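Phenylalanine ammonia-lyase (Rhodosporidium toruloides, PDB 1Y2M) catalyses the non-oxidative deamination of L-phenylalanine to trans-cinnamate and of L-tyrosine to p-coumarate, releasing ammonium, and works as a homotetramer. Local coordinates at residues T300-F311 / R359-P369; A563-L573 / V608-S616. All coordinates share one frame; numbering follows the deposited sequence.

Contact 1 (T300-F311 / R359-P369); sequences TVEAMVGHAGSF and RQDRYPLRTSP
Leu365 pushes its forked end against the last turn of helix 273-303: CD2 lies 3.8 Å from Val301 CG2 and meets the methyl of Thr300, while CD1 leans toward CG of selenomethionine Met304. A branched leucine suits the spot, its two methyls covering several neighbours. The helix stops in a Schellman motif, with Val305 at positive phi, and the chain then passes Gly306, where a side chain would run into the carboxylate of Asp361.

That carboxylate grips His307 twice. Asp361 OD2 takes the backbone N of His307 on its syn side in an almost straight bond (2.8 Å, 173°), and OD1 accepts a weak one from ND1 at 3.2 Å. With CG beside the backbone N (chi1 -67°), ND1 and the backbone N-H of His307 both face the Asp361 carboxylate. In one of its two conformers, Gln360 lays NE2 over the centre of the His307 ring, 3.4 Å above its plane, ring and amide planes 53° apart. A water donates to Asp361 OD2 and to His307 O and accepts from Ser310 OG; a second joins Ser310 O to Arg366 O.

Phe311 turns its edge to 359-369. Ser368 OG lies in the ring plane, 3.3 Å from Phe311 CE1, and donates to Leu365 O (2.7 Å). The Pro369 side chain crosses that of Phe311 at about a right angle, its CG 3.7 Å from Phe311 CD1.

Arg366 bends at chi3, and its NE reaches Asp361 O at 2.9 Å in the guanidinium plane; its NH1 binds Gly410 O of the second subunit. Gln360 and Arg366 are expected, by similarity, to bind cinnamate; Asp361 thus joins the loop that follows helix 273-303 to the segment bearing both, beside the intersubunit active site of the PAL/histidase family.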
loop_
_atom_site.group_PDB
_atom_site.type_symbol
_atom_site.label_atom_id
_atom_site.label_comp_id
_atom_site.label_asym_id
_atom_site.label_seq_id
_atom_site.Cartn_x
_atom_site.Cartn_y
_atom_site.Cartn_z
ATOM N N THR B 300 -27.042 0.264 -17.108
ATOM C CA THR B 300 -26.010 0.093 -18.153
ATOM C C THR B 300 -26.328 -1.065 -19.095
ATOM O O THR B 300 -26.081 -0.983 -20.304
ATOM C CB THR B 300 -24.605 -0.011 -17.544
ATOM O OG1 THR B 300 -24.344 1.117 -16.672
ATOM C CG2 THR B 300 -23.530 -0.044 -18.629
ATOM N N VAL B 301 -26.823 -2.187 -18.569
ATOM C CA VAL B 301 -27.208 -3.286 -19.455
ATOM C C VAL B 301 -28.267 -2.728 -20.419
ATOM O O VAL B 301 -28.232 -3.003 -21.625
ATOM C CB VAL B 301 -27.759 -4.505 -18.662
ATOM C CG1 VAL B 301 -28.370 -5.539 -19.592
ATOM C CG2 VAL B 301 -26.666 -5.164 -17.778
ATOM N N GLU B 302 -29.195 -1.924 -19.896
ATOM C CA GLU B 302 -30.236 -1.344 -20.759
ATOM C C GLU B 302 -29.642 -0.402 -21.826
ATOM O O GLU B 302 -29.888 -0.550 -23.010
ATOM C CB GLU B 302 -31.292 -0.624 -19.913
ATOM C CG GLU B 302 -32.095 -1.568 -19.049
ATOM C CD GLU B 302 -33.263 -0.835 -18.380
ATOM O OE1 GLU B 302 -32.968 -0.058 -17.459
ATOM O OE2 GLU B 302 -34.461 -0.994 -18.787
ATOM N N ALA B 303 -28.776 0.527 -21.418
ATOM C CA ALA B 303 -28.179 1.467 -22.367
ATOM C C ALA B 303 -27.344 0.732 -23.425
ATOM O O ALA B 303 -27.275 1.154 -24.547
ATOM C CB ALA B 303 -27.302 2.459 -21.661
HETATM N N MSE B 304 -26.734 -0.389 -23.042
HETATM C CA MSE B 304 -25.856 -1.161 -23.946
HETATM C C MSE B 304 -26.622 -2.195 -24.750
HETATM O O MSE B 304 -26.028 -2.934 -25.491
HETATM C CB MSE B 304 -24.784 -1.852 -23.124
HETATM C CG MSE B 304 -23.830 -0.904 -22.434
HETATM SE SE MSE B 304 -22.487 -0.313 -23.795
HETATM C CE MSE B 304 -21.413 -1.988 -24.021
ATOM N N VAL B 305 -27.948 -2.205 -24.621
ATOM C CA VAL B 305 -28.810 -3.261 -25.179
ATOM C C VAL B 305 -28.152 -4.630 -24.947
ATOM O O VAL B 305 -28.044 -5.488 -25.843
ATOM C CB VAL B 305 -29.228 -2.985 -26.640
ATOM C CG1 VAL B 305 -30.167 -4.035 -27.152
ATOM C CG2 VAL B 305 -30.023 -1.702 -26.669
ATOM N N GLY B 306 -27.721 -4.825 -23.709
ATOM C CA GLY B 306 -27.027 -6.024 -23.322
ATOM C C GLY B 306 -27.936 -7.119 -22.833
ATOM O O GLY B 306 -29.157 -7.029 -22.953
ATOM N N HIS B 307 -27.311 -8.148 -22.267
ATOM C CA HIS B 307 -28.040 -9.381 -21.958
ATOM C C HIS B 307 -28.487 -9.459 -20.506
ATOM O O HIS B 307 -27.680 -9.558 -19.565
ATOM C CB HIS B 307 -27.162 -10.578 -22.253
ATOM C CG HIS B 307 -26.864 -10.754 -23.701
ATOM N ND1 HIS B 307 -25.703 -10.304 -24.289
ATOM C CD2 HIS B 307 -27.565 -11.381 -24.675
ATOM C CE1 HIS B 307 -25.716 -10.619 -25.573
ATOM N NE2 HIS B 307 -26.839 -11.269 -25.835
ATOM N N ALA B 308 -29.792 -9.537 -20.312
ATOM C CA ALA B 308 -30.309 -9.784 -18.969
ATOM C C ALA B 308 -29.985 -11.233 -18.544
ATOM O O ALA B 308 -30.067 -11.570 -17.357
ATOM C CB ALA B 308 -31.768 -9.532 -18.948
ATOM N N GLY B 309 -29.669 -12.094 -19.509
ATOM C CA GLY B 309 -29.381 -13.519 -19.271
ATOM C C GLY B 309 -28.242 -13.744 -18.273
ATOM O O GLY B 309 -28.183 -14.777 -17.633
ATOM N N SER B 310 -27.322 -12.785 -18.168
ATOM C CA SER B 310 -26.189 -12.906 -17.210
ATOM C C SER B 310 -26.679 -13.147 -15.786
ATOM O O SER B 310 -25.930 -13.655 -14.964
ATOM C CB SER B 310 -25.301 -11.669 -17.228
ATOM O OG SER B 310 -24.719 -11.493 -18.472
ATOM N N PHE B 311 -27.922 -12.750 -15.497
ATOM C CA PHE B 311 -28.435 -12.729 -14.125
ATOM C C PHE B 311 -29.458 -13.823 -13.859
ATOM O O PHE B 311 -30.115 -13.802 -12.866
ATOM C CB PHE B 311 -29.010 -11.341 -13.856
ATOM C CG PHE B 311 -28.077 -10.267 -14.277
ATOM C CD1 PHE B 311 -26.977 -9.988 -13.496
ATOM C CD2 PHE B 311 -28.237 -9.583 -15.455
ATOM C CE1 PHE B 311 -26.068 -9.084 -13.887
ATOM C CE2 PHE B 311 -27.276 -8.694 -15.889
ATOM C CZ PHE B 311 -26.213 -8.420 -15.094
ATOM N N ARG B 359 -20.627 -11.360 -29.483
ATOM C CA ARG B 359 -22.040 -11.613 -29.213
ATOM C C ARG B 359 -22.357 -11.589 -27.724
ATOM O O ARG B 359 -23.512 -11.434 -27.354
ATOM C CB ARG B 359 -22.424 -12.981 -29.791
ATOM C CG ARG B 359 -22.021 -13.119 -31.260
ATOM C CD ARG B 359 -22.074 -14.533 -31.783
ATOM N NE ARG B 359 -21.512 -14.587 -33.134
ATOM C CZ ARG B 359 -21.348 -15.704 -33.841
ATOM N NH1 ARG B 359 -21.710 -16.880 -33.342
ATOM N NH2 ARG B 359 -20.824 -15.646 -35.061
ATOM N N GLN B 360 -21.356 -11.721 -26.871
ATOM C CA GLN B 360 -21.659 -11.716 -25.464
ATOM C C GLN B 360 -21.091 -10.505 -24.758
ATOM O O GLN B 360 -20.076 -9.915 -25.179
ATOM C CB GLN B 360 -21.225 -13.020 -24.804
ATOM C CG GLN B 360 -22.033 -13.383 -23.552
ATOM C CD GLN B 360 -23.480 -12.914 -23.612
ATOM O OE1 GLN B 360 -23.843 -11.968 -22.878
ATOM N NE2 GLN B 360 -24.319 -13.548 -24.525
ATOM N N ASP B 361 -21.751 -10.148 -23.667
ATOM C CA ASP B 361 -21.381 -8.942 -22.915
ATOM C C ASP B 361 -20.000 -9.102 -22.348
ATOM O O ASP B 361 -19.585 -10.187 -22.021
ATOM C CB ASP B 361 -22.390 -8.664 -21.791
ATOM C CG ASP B 361 -23.719 -8.150 -22.299
ATOM O OD1 ASP B 361 -23.838 -7.842 -23.519
ATOM O OD2 ASP B 361 -24.636 -8.050 -21.473
ATOM N N ARG B 362 -19.299 -7.996 -22.147
ATOM C CA ARG B 362 -18.005 -8.074 -21.545
ATOM C C ARG B 362 -18.125 -8.208 -20.018
ATOM O O ARG B 362 -19.214 -8.175 -19.459
ATOM C CB ARG B 362 -17.191 -6.843 -21.950
ATOM C CG ARG B 362 -16.954 -6.785 -23.472
ATOM C CD ARG B 362 -16.236 -5.499 -23.790
ATOM N NE ARG B 362 -16.019 -5.325 -25.224
ATOM C CZ ARG B 362 -16.857 -4.680 -26.032
ATOM N NH1 ARG B 362 -17.991 -4.162 -25.576
ATOM N NH2 ARG B 362 -16.552 -4.565 -27.321
ATOM N N TYR B 363 -16.988 -8.317 -19.359
ATOM C CA TYR B 363 -17.020 -8.742 -17.967
ATOM C C TYR B 363 -17.633 -7.729 -17.018
ATOM O O TYR B 363 -18.222 -8.149 -15.964
ATOM C CB TYR B 363 -15.624 -9.143 -17.480
ATOM C CG TYR B 363 -15.075 -10.460 -17.975
ATOM C CD1 TYR B 363 -15.634 -11.176 -19.027
ATOM C CD2 TYR B 363 -13.862 -10.916 -17.431
ATOM C CE1 TYR B 363 -15.028 -12.396 -19.481
ATOM C CE2 TYR B 363 -13.286 -12.032 -17.871
ATOM C CZ TYR B 363 -13.851 -12.784 -18.858
ATOM O OH TYR B 363 -13.134 -13.916 -19.235
ATOM N N PRO B 364 -17.479 -6.399 -17.280
ATOM C CA PRO B 364 -18.106 -5.457 -16.348
ATOM C C PRO B 364 -19.610 -5.670 -16.096
ATOM O O PRO B 364 -20.106 -5.435 -15.012
ATOM C CB PRO B 364 -17.781 -4.088 -16.972
ATOM C CG PRO B 364 -16.393 -4.383 -17.602
ATOM C CD PRO B 364 -16.642 -5.697 -18.286
ATOM N N LEU B 365 -20.309 -6.158 -17.107
ATOM C CA LEU B 365 -21.718 -6.500 -16.983
ATOM C C LEU B 365 -21.908 -7.990 -16.649
ATOM O O LEU B 365 -22.611 -8.339 -15.695
ATOM C CB LEU B 365 -22.413 -6.165 -18.306
ATOM C CG LEU B 365 -22.475 -4.662 -18.603
ATOM C CD1 LEU B 365 -23.216 -4.419 -19.948
ATOM C CD2 LEU B 365 -23.100 -3.816 -17.440
ATOM N N ARG B 366 -21.282 -8.866 -17.430
ATOM C CA ARG B 366 -21.551 -10.307 -17.328
ATOM C C ARG B 366 -21.007 -10.945 -16.046
ATOM O O ARG B 366 -21.541 -11.961 -15.619
ATOM C CB ARG B 366 -21.026 -11.034 -18.548
ATOM C CG ARG B 366 -21.138 -12.585 -18.532
ATOM C CD ARG B 366 -21.116 -13.148 -19.930
ATOM N NE ARG B 366 -19.950 -12.754 -20.720
ATOM C CZ ARG B 366 -18.898 -13.520 -20.985
ATOM N NH1 ARG B 366 -18.776 -14.736 -20.460
ATOM N NH2 ARG B 366 -17.934 -13.049 -21.759
ATOM N N THR B 367 -19.972 -10.353 -15.448
ATOM C CA THR B 367 -19.423 -10.906 -14.193
ATOM C C THR B 367 -19.765 -10.060 -12.980
ATOM O O THR B 367 -19.182 -10.250 -11.879
ATOM C CB THR B 367 -17.864 -11.120 -14.243
ATOM O OG1 THR B 367 -17.180 -9.864 -14.168
ATOM C CG2 THR B 367 -17.440 -11.933 -15.452
ATOM N N SER B 368 -20.722 -9.136 -13.126
ATOM C CA SER B 368 -21.065 -8.225 -12.032
ATOM C C SER B 368 -21.508 -8.933 -10.743
ATOM O O SER B 368 -21.057 -8.565 -9.662
ATOM C CB SER B 368 -22.007 -7.106 -12.515
ATOM O OG SER B 368 -23.171 -7.591 -13.167
ATOM N N PRO B 369 -22.368 -9.982 -10.835
ATOM C CA PRO B 369 -22.737 -10.638 -9.525
ATOM C C PRO B 369 -21.527 -11.296 -8.844
ATOM O O PRO B 369 -21.419 -11.302 -7.603
ATOM C CB PRO B 369 -23.791 -11.669 -9.916
ATOM C CG PRO B 369 -24.299 -11.185 -11.298
ATOM C CD PRO B 369 -23.081 -10.618 -11.970
HETATM O O HOH W 1 -25.105 -8.812 -18.947
HETATM O O HOH W 2 -23.082 -14.189 -14.741
HETATM O O HOH W 3 -24.831 -13.190 -20.642
#

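Contact 2 (A563-L573 / V608-S616); sequences AMTGSNLRDEL and VVEVLSSTS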
loop_
_atom_site.group_PDB
_atom_site.type_symbol
_atom_site.label_atom_id
_atom_site.label_comp_id
_atom_site.label_asym_id
_atom_site.label_seq_id
_atom_site.Cartn_x
_atom_site.Cartn_y
_atom_site.Cartn_z
ATOM N N ALA B 563 -37.804 -3.418 -61.511
ATOM C CA ALA B 563 -36.699 -4.268 -61.927
ATOM C C ALA B 563 -36.726 -5.649 -61.243
ATOM O O ALA B 563 -36.124 -6.591 -61.754
ATOM C CB ALA B 563 -35.385 -3.561 -61.689
HETATM N N MSE B 564 -37.419 -5.782 -60.098
HETATM C CA MSE B 564 -37.474 -7.072 -59.394
HETATM C C MSE B 564 -38.762 -7.842 -59.681
HETATM O O MSE B 564 -38.982 -8.921 -59.155
HETATM C CB MSE B 564 -37.357 -6.871 -57.883
HETATM C CG MSE B 564 -36.124 -6.173 -57.493
HETATM SE SE MSE B 564 -35.938 -6.057 -55.511
HETATM C CE MSE B 564 -37.559 -4.898 -55.110
ATOM N N THR B 565 -39.630 -7.283 -60.502
ATOM C CA THR B 565 -40.915 -7.936 -60.737
ATOM C C THR B 565 -40.680 -9.340 -61.332
ATOM O O THR B 565 -39.820 -9.508 -62.195
ATOM C CB THR B 565 -41.804 -7.085 -61.670
ATOM O OG1 THR B 565 -43.049 -7.766 -61.890
ATOM C CG2 THR B 565 -41.144 -6.839 -63.024
ATOM N N GLY B 566 -41.402 -10.349 -60.827
ATOM C CA GLY B 566 -41.302 -11.707 -61.353
ATOM C C GLY B 566 -40.120 -12.465 -60.811
ATOM O O GLY B 566 -39.882 -13.602 -61.191
ATOM N N SER B 567 -39.383 -11.851 -59.896
ATOM C CA SER B 567 -38.226 -12.496 -59.316
ATOM C C SER B 567 -38.492 -12.874 -57.866
ATOM O O SER B 567 -39.522 -12.512 -57.253
ATOM C CB SER B 567 -37.019 -11.550 -59.357
ATOM O OG SER B 567 -37.090 -10.576 -58.317
ATOM N N ASN B 568 -37.525 -13.563 -57.298
ATOM C CA ASN B 568 -37.533 -13.836 -55.883
ATOM C C ASN B 568 -36.371 -13.099 -55.233
ATOM O O ASN B 568 -35.711 -13.631 -54.330
ATOM C CB ASN B 568 -37.468 -15.353 -55.649
ATOM C CG ASN B 568 -37.660 -15.718 -54.209
ATOM O OD1 ASN B 568 -38.369 -15.011 -53.470
ATOM N ND2 ASN B 568 -36.985 -16.784 -53.767
ATOM N N LEU B 569 -36.203 -11.825 -55.627
ATOM C CA LEU B 569 -35.087 -10.986 -55.110
ATOM C C LEU B 569 -35.437 -10.018 -53.980
ATOM O O LEU B 569 -34.543 -9.535 -53.277
ATOM C CB LEU B 569 -34.479 -10.148 -56.236
ATOM C CG LEU B 569 -33.912 -10.929 -57.404
ATOM C CD1 LEU B 569 -33.580 -9.987 -58.533
ATOM C CD2 LEU B 569 -32.714 -11.680 -56.917
ATOM N N ARG B 570 -36.720 -9.740 -53.773
ATOM C CA ARG B 570 -37.113 -8.688 -52.810
ATOM C C ARG B 570 -36.834 -9.026 -51.343
ATOM O O ARG B 570 -36.226 -8.224 -50.616
ATOM C CB ARG B 570 -38.561 -8.290 -53.009
ATOM C CG ARG B 570 -39.021 -7.198 -52.056
ATOM C CD ARG B 570 -40.301 -6.580 -52.574
ATOM N NE ARG B 570 -40.925 -5.610 -51.660
ATOM C CZ ARG B 570 -41.698 -5.930 -50.616
ATOM N NH1 ARG B 570 -41.882 -7.194 -50.247
ATOM N NH2 ARG B 570 -42.243 -4.965 -49.897
ATOM N N ASP B 571 -37.298 -10.190 -50.881
ATOM C CA ASP B 571 -36.975 -10.669 -49.523
ATOM C C ASP B 571 -35.488 -10.627 -49.280
ATOM O O ASP B 571 -35.028 -10.083 -48.284
ATOM C CB ASP B 571 -37.404 -12.126 -49.339
ATOM C CG ASP B 571 -38.746 -12.263 -48.716
ATOM O OD1 ASP B 571 -39.540 -11.292 -48.824
ATOM O OD2 ASP B 571 -38.996 -13.364 -48.146
ATOM N N GLU B 572 -34.732 -11.225 -50.192
ATOM C CA GLU B 572 -33.290 -11.277 -50.032
ATOM C C GLU B 572 -32.700 -9.861 -49.918
ATOM O O GLU B 572 -31.822 -9.600 -49.086
ATOM C CB GLU B 572 -32.648 -12.002 -51.217
ATOM C CG GLU B 572 -31.176 -12.260 -51.031
ATOM C CD GLU B 572 -30.451 -12.808 -52.257
ATOM O OE1 GLU B 572 -31.092 -13.099 -53.307
ATOM O OE2 GLU B 572 -29.215 -12.949 -52.151
ATOM N N LEU B 573 -33.162 -8.965 -50.792
ATOM C CA LEU B 573 -32.565 -7.630 -50.826
ATOM C C LEU B 573 -32.829 -6.868 -49.535
ATOM O O LEU B 573 -31.933 -6.225 -48.968
ATOM C CB LEU B 573 -33.093 -6.801 -51.993
ATOM C CG LEU B 573 -32.403 -5.424 -52.130
ATOM C CD1 LEU B 573 -30.931 -5.615 -52.503
ATOM C CD2 LEU B 573 -33.064 -4.511 -53.115
ATOM N N VAL B 608 -26.667 -3.976 -53.005
ATOM C CA VAL B 608 -27.589 -3.932 -54.135
ATOM C C VAL B 608 -26.969 -4.492 -55.424
ATOM O O VAL B 608 -27.594 -5.266 -56.148
ATOM C CB VAL B 608 -28.150 -2.522 -54.390
ATOM C CG1 VAL B 608 -29.031 -2.466 -55.648
ATOM C CG2 VAL B 608 -28.904 -2.017 -53.149
ATOM N N VAL B 609 -25.709 -4.098 -55.704
ATOM C CA VAL B 609 -25.001 -4.571 -56.877
ATOM C C VAL B 609 -24.978 -6.123 -56.932
ATOM O O VAL B 609 -25.176 -6.708 -57.999
ATOM C CB VAL B 609 -23.557 -4.017 -56.936
ATOM C CG1 VAL B 609 -22.722 -4.748 -57.972
ATOM C CG2 VAL B 609 -23.571 -2.508 -57.250
ATOM N N GLU B 610 -24.685 -6.758 -55.784
ATOM C CA GLU B 610 -24.655 -8.201 -55.682
ATOM C C GLU B 610 -26.053 -8.799 -55.829
ATOM O O GLU B 610 -26.303 -9.636 -56.689
ATOM C CB GLU B 610 -24.072 -8.648 -54.351
ATOM C CG GLU B 610 -24.009 -10.140 -54.169
ATOM C CD GLU B 610 -23.168 -10.566 -52.962
ATOM O OE1 GLU B 610 -22.451 -9.715 -52.369
ATOM O OE2 GLU B 610 -23.218 -11.766 -52.617
ATOM N N VAL B 611 -26.961 -8.354 -54.968
ATOM C CA VAL B 611 -28.277 -9.012 -54.879
ATOM C C VAL B 611 -29.083 -8.841 -56.171
ATOM O O VAL B 611 -29.775 -9.767 -56.642
ATOM C CB VAL B 611 -29.058 -8.510 -53.657
ATOM C CG1 VAL B 611 -30.457 -9.083 -53.684
ATOM C CG2 VAL B 611 -28.333 -8.910 -52.382
ATOM N N LEU B 612 -28.955 -7.671 -56.779
ATOM C CA LEU B 612 -29.681 -7.357 -57.997
ATOM C C LEU B 612 -28.769 -7.411 -59.235
ATOM O O LEU B 612 -29.075 -6.825 -60.292
ATOM C CB LEU B 612 -30.317 -5.967 -57.892
ATOM C CG LEU B 612 -31.367 -5.727 -56.790
ATOM C CD1 LEU B 612 -32.096 -4.425 -57.035
ATOM C CD2 LEU B 612 -32.353 -6.889 -56.619
ATOM N N SER B 613 -27.667 -8.146 -59.141
ATOM C CA SER B 613 -26.751 -8.200 -60.285
ATOM C C SER B 613 -27.386 -8.768 -61.564
ATOM O O SER B 613 -26.860 -8.549 -62.679
ATOM C CB SER B 613 -25.526 -9.047 -59.959
ATOM O OG SER B 613 -25.939 -10.380 -59.818
ATOM N N SER B 614 -28.465 -9.551 -61.442
ATOM C CA SER B 614 -29.168 -10.077 -62.632
ATOM C C SER B 614 -30.102 -9.078 -63.356
ATOM O O SER B 614 -30.614 -9.377 -64.466
ATOM C CB SER B 614 -29.978 -11.318 -62.261
ATOM O OG SER B 614 -31.100 -10.937 -61.486
ATOM N N THR B 615 -30.350 -7.921 -62.732
ATOM C CA THR B 615 -31.354 -6.963 -63.209
ATOM C C THR B 615 -30.837 -5.920 -64.195
ATOM O O THR B 615 -29.636 -5.757 -64.402
ATOM C CB THR B 615 -31.988 -6.203 -62.046
ATOM O OG1 THR B 615 -31.034 -5.273 -61.483
ATOM C CG2 THR B 615 -32.495 -7.189 -60.975
ATOM N N SER B 616 -31.775 -5.159 -64.740
ATOM C CA SER B 616 -31.484 -4.180 -65.760
ATOM C C SER B 616 -31.168 -2.774 -65.208
ATOM O O SER B 616 -31.011 -1.830 -65.991
ATOM C CB SER B 616 -32.687 -4.108 -66.715
ATOM O OG SER B 616 -33.810 -3.703 -65.971
HETATM O O HOH W 4 -34.494 -6.302 -64.190
HETATM O O HOH W 5 -29.604 -12.444 -55.464
#
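Leu573 CD1 presses on Val611 CB at 3.6 Å, with CG anti to the backbone N (chi1 -175°), the first of the apolar contacts that carry most of this junction. The side chains of Leu573 and Leu612 cross at about a right angle, Leu573 CD2 meeting Leu612 CD1. The other methyl of Leu612, CD2, is shared between Leu569 CD1 (3.8 Å) and the selenium of selenomethionine Met564 (3.8 Å), whose flexible chain bends at its end. Leu569 CD1 also slides past Thr615 CG2.

Hydrogen bonds shape each loop from within. Ser567 OG accepts from Leu569 N, an ST turn that leads into helix 570-587; it also donates to Met564 O, joining Ser567 N there in a type II turn. Thr615 OG1 donates to Leu612 O (2.8 Å) in the carbonyl plane, on a lone pair, backing up the bond from Thr615 N in a type I turn. An alanine in this place lacks both OG1 and CG2; it would probably open a gap beside Leu569 CD1 and leave Leu612 O without the hydroxyl's bond.

Two waters bridge the segments, from Ala563 O to Ser616 N and from Glu572 OE1 to Val611 O. With Phe560 of helix 506-560 backing Leu573 and Leu612, these contacts close the open end of an antiparallel helical hairpin, helices 570-587 and 593-611.

Contact 1 closes before contact 2 opens along the chain, and the two do not touch: their centres lie 39 Å apart and their nearest atoms about 18 Å. What they share is the long helix 506-560. Thr300 of contact 1 packs on Val531 partway along it, and contact 2 sits against its far end. Contact 1 lies about 21 Å from the chain centre, next to the second subunit. Contact 2, about 57 Å from that centre, lies in a remote helical arm that meets the third subunit. One long helix therefore links the surroundings of the substrate site to a distant part of the tetramer.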